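Local coordinates for cellulase (Bacillus sp. BG-CS10, PDB 5E09), which probably hydrolyses internal beta-1,4-glucosidic bonds of cellulose, joining a family 5 glycoside hydrolase barrel to two further modules, one a family 46 carbohydrate-binding module, at residues Ile250-Phe253 against Asn254-His257. Numbering follows the deposited sequence.
Sequences IDTF and NRVH
Arg255 folds back along its own helix, 243-261, over the turn that holds Asp251 and Thr252. With CG set between the backbone N and the carbonyl carbon (chi1 59°), CB lies 4.0 Å from Asp251 O, and CG then passes 3.2 Å from Thr252 O. From CG to NE it runs extended, and NE donates to Thr199 O in a neighbouring loop. The guanidinium lays one face over Thr252 CA, which sits 3.7 Å above its plane and toward the rim. NH1 lies 3.6 Å from Asp251 O, obliquely and without a hydrogen bond, while NH2 stops 3.8 Å from Thr252 OG1, a hydroxyl hydrogen-bonded to Asp248 O one turn back. An alanine here would probably leave Thr199 O without this donor and uncover the Thr252 backbone. The ordinary i to i+4 ladder continues, Arg255 N reaching Asp251 O at 3.0 Å. On another flank, a water takes a hydrogen from Asn254 ND2 and gives one to Asp251 OD1, which Gln247 NE2 also hydrogen-bonds, while Asn254 OD1 accepts from Arg303. Phe253 and Val256 are buried, meeting at CD1 and CG2 (4.3 Å), Phe253 against Leu269 and Val256 against Val267. The helix thus splits its chemistry: apolar groups pack this outer helix of the TIM barrel against strand 267-272, while Arg255 and Asn254 spend polar atoms on Thr199 and Arg303, tying it to adjacent loops.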
ATOM      1  N   ILE A 250      10.448   2.788  11.763  1.00 48.56           N
ATOM      2  CA  ILE A 250      11.219   2.334  12.917  1.00 45.82           C
ATOM      3  C   ILE A 250      10.487   2.580  14.236  1.00 48.44           C
ATOM      4  O   ILE A 250      10.343   1.663  15.041  1.00 46.46           O
ATOM      5  CB  ILE A 250      12.603   3.011  12.957  1.00 59.25           C
ATOM      6  CG1 ILE A 250      13.502   2.422  11.869  1.00 50.33           C
ATOM      7  CG2 ILE A 250      13.256   2.837  14.321  1.00 48.00           C
ATOM      8  CD1 ILE A 250      14.883   3.011  11.845  1.00 51.62           C
ATOM      9  N   ASP A 251      10.019   3.808  14.446  1.00 40.76           N
ATOM     10  CA  ASP A 251       9.290   4.155  15.665  1.00 43.19           C
ATOM     11  C   ASP A 251       8.016   3.325  15.808  1.00 52.55           C
ATOM     12  O   ASP A 251       7.772   2.697  16.864  1.00 57.44           O
ATOM     13  CB  ASP A 251       8.941   5.650  15.681  1.00 49.71           C
ATOM     14  CG  ASP A 251      10.175   6.545  15.707  1.00 67.26           C
ATOM     15  OD1 ASP A 251      11.280   6.045  16.011  1.00 67.36           O
ATOM     16  OD2 ASP A 251      10.039   7.758  15.433  1.00 64.25           O
ATOM     17  N   THR A 252       7.212   3.316  14.741  1.00 40.07           N
ATOM     18  CA  THR A 252       5.942   2.598  14.763  1.00 48.28           C
ATOM     19  C   THR A 252       6.127   1.162  15.229  1.00 37.72           C
ATOM     20  O   THR A 252       5.505   0.711  16.210  1.00 47.97           O
ATOM     21  CB  THR A 252       5.264   2.583  13.381  1.00 45.98           C
ATOM     22  OG1 THR A 252       4.986   3.927  12.964  1.00 44.49           O
ATOM     23  CG2 THR A 252       3.967   1.791  13.435  1.00 38.16           C
ATOM     24  N   PHE A 253       7.003   0.434  14.553  1.00 43.39           N
ATOM     25  CA  PHE A 253       7.072  -0.982  14.861  1.00 40.04           C
ATOM     26  C   PHE A 253       7.960  -1.276  16.066  1.00 38.92           C
ATOM     27  O   PHE A 253       7.880  -2.354  16.647  1.00 53.27           O
ATOM     28  CB  PHE A 253       7.484  -1.747  13.611  1.00 36.73           C
ATOM     29  CG  PHE A 253       6.390  -1.780  12.577  1.00 36.60           C
ATOM     30  CD1 PHE A 253       5.286  -2.596  12.757  1.00 29.73           C
ATOM     31  CD2 PHE A 253       6.424  -0.940  11.478  1.00 33.23           C
ATOM     32  CE1 PHE A 253       4.253  -2.613  11.838  1.00 42.58           C
ATOM     33  CE2 PHE A 253       5.396  -0.950  10.547  1.00 51.82           C
ATOM     34  CZ  PHE A 253       4.306  -1.790  10.727  1.00 41.02           C
ATOM     35  N   ASN A 254       8.755  -0.299  16.485  1.00 47.10           N
ATOM     36  CA  ASN A 254       9.410  -0.403  17.783  1.00 51.43           C
ATOM     37  C   ASN A 254       8.379  -0.450  18.894  1.00 48.79           C
ATOM     38  O   ASN A 254       8.442  -1.319  19.761  1.00 52.16           O
ATOM     39  CB  ASN A 254      10.375   0.758  18.033  1.00 51.11           C
ATOM     40  CG  ASN A 254      11.763   0.489  17.490  1.00 46.30           C
ATOM     41  OD1 ASN A 254      12.091  -0.639  17.122  1.00 51.04           O
ATOM     42  ND2 ASN A 254      12.588   1.528  17.441  1.00 47.40           N
ATOM     43  N   ARG A 255       7.415   0.465  18.883  1.00 46.63           N
ATOM     44  CA  ARG A 255       6.454   0.416  19.977  1.00 44.50           C
ATOM     45  C   ARG A 255       5.483  -0.760  19.820  1.00 46.62           C
ATOM     46  O   ARG A 255       5.024  -1.321  20.827  1.00 47.06           O
ATOM     47  CB  ARG A 255       5.702   1.743  20.124  1.00 51.67           C
ATOM     48  CG  ARG A 255       4.934   2.208  18.930  1.00 65.28           C
ATOM     49  CD  ARG A 255       4.160   3.472  19.262  1.00 57.11           C
ATOM     50  NE  ARG A 255       3.491   3.989  18.078  1.00 52.52           N
ATOM     51  CZ  ARG A 255       4.049   4.833  17.220  1.00 48.09           C
ATOM     52  NH1 ARG A 255       5.284   5.266  17.427  1.00 44.25           N
ATOM     53  NH2 ARG A 255       3.369   5.247  16.159  1.00 58.70           N
ATOM     54  N   VAL A 256       5.189  -1.162  18.581  1.00 44.60           N
ATOM     55  CA  VAL A 256       4.393  -2.383  18.409  1.00 42.19           C
ATOM     56  C   VAL A 256       5.126  -3.586  19.017  1.00 43.14           C
ATOM     57  O   VAL A 256       4.530  -4.426  19.691  1.00 45.61           O
ATOM     58  CB  VAL A 256       4.078  -2.676  16.924  1.00 43.76           C
ATOM     59  CG1 VAL A 256       3.493  -4.078  16.765  1.00 31.43           C
ATOM     60  CG2 VAL A 256       3.126  -1.636  16.367  1.00 49.35           C
ATOM     61  N   HIS A 257       6.431  -3.653  18.788  1.00 47.35           N
ATOM     62  CA  HIS A 257       7.234  -4.755  19.300  1.00 48.18           C
ATOM     63  C   HIS A 257       7.314  -4.740  20.830  1.00 48.48           C
ATOM     64  O   HIS A 257       7.130  -5.772  21.480  1.00 44.17           O
ATOM     65  CB  HIS A 257       8.637  -4.708  18.701  1.00 46.48           C
ATOM     66  CG  HIS A 257       9.550  -5.771  19.223  1.00 57.95           C
ATOM     67  ND1 HIS A 257       9.602  -7.039  18.686  1.00 49.39           N
ATOM     68  CD2 HIS A 257      10.448  -5.755  20.238  1.00 49.95           C
ATOM     69  CE1 HIS A 257      10.494  -7.758  19.343  1.00 57.27           C
ATOM     70  NE2 HIS A 257      11.020  -7.001  20.290  1.00 59.87           N
TER
HETATM   71  O   HOH W   1      11.842   4.290  18.340  1.00 57.29           O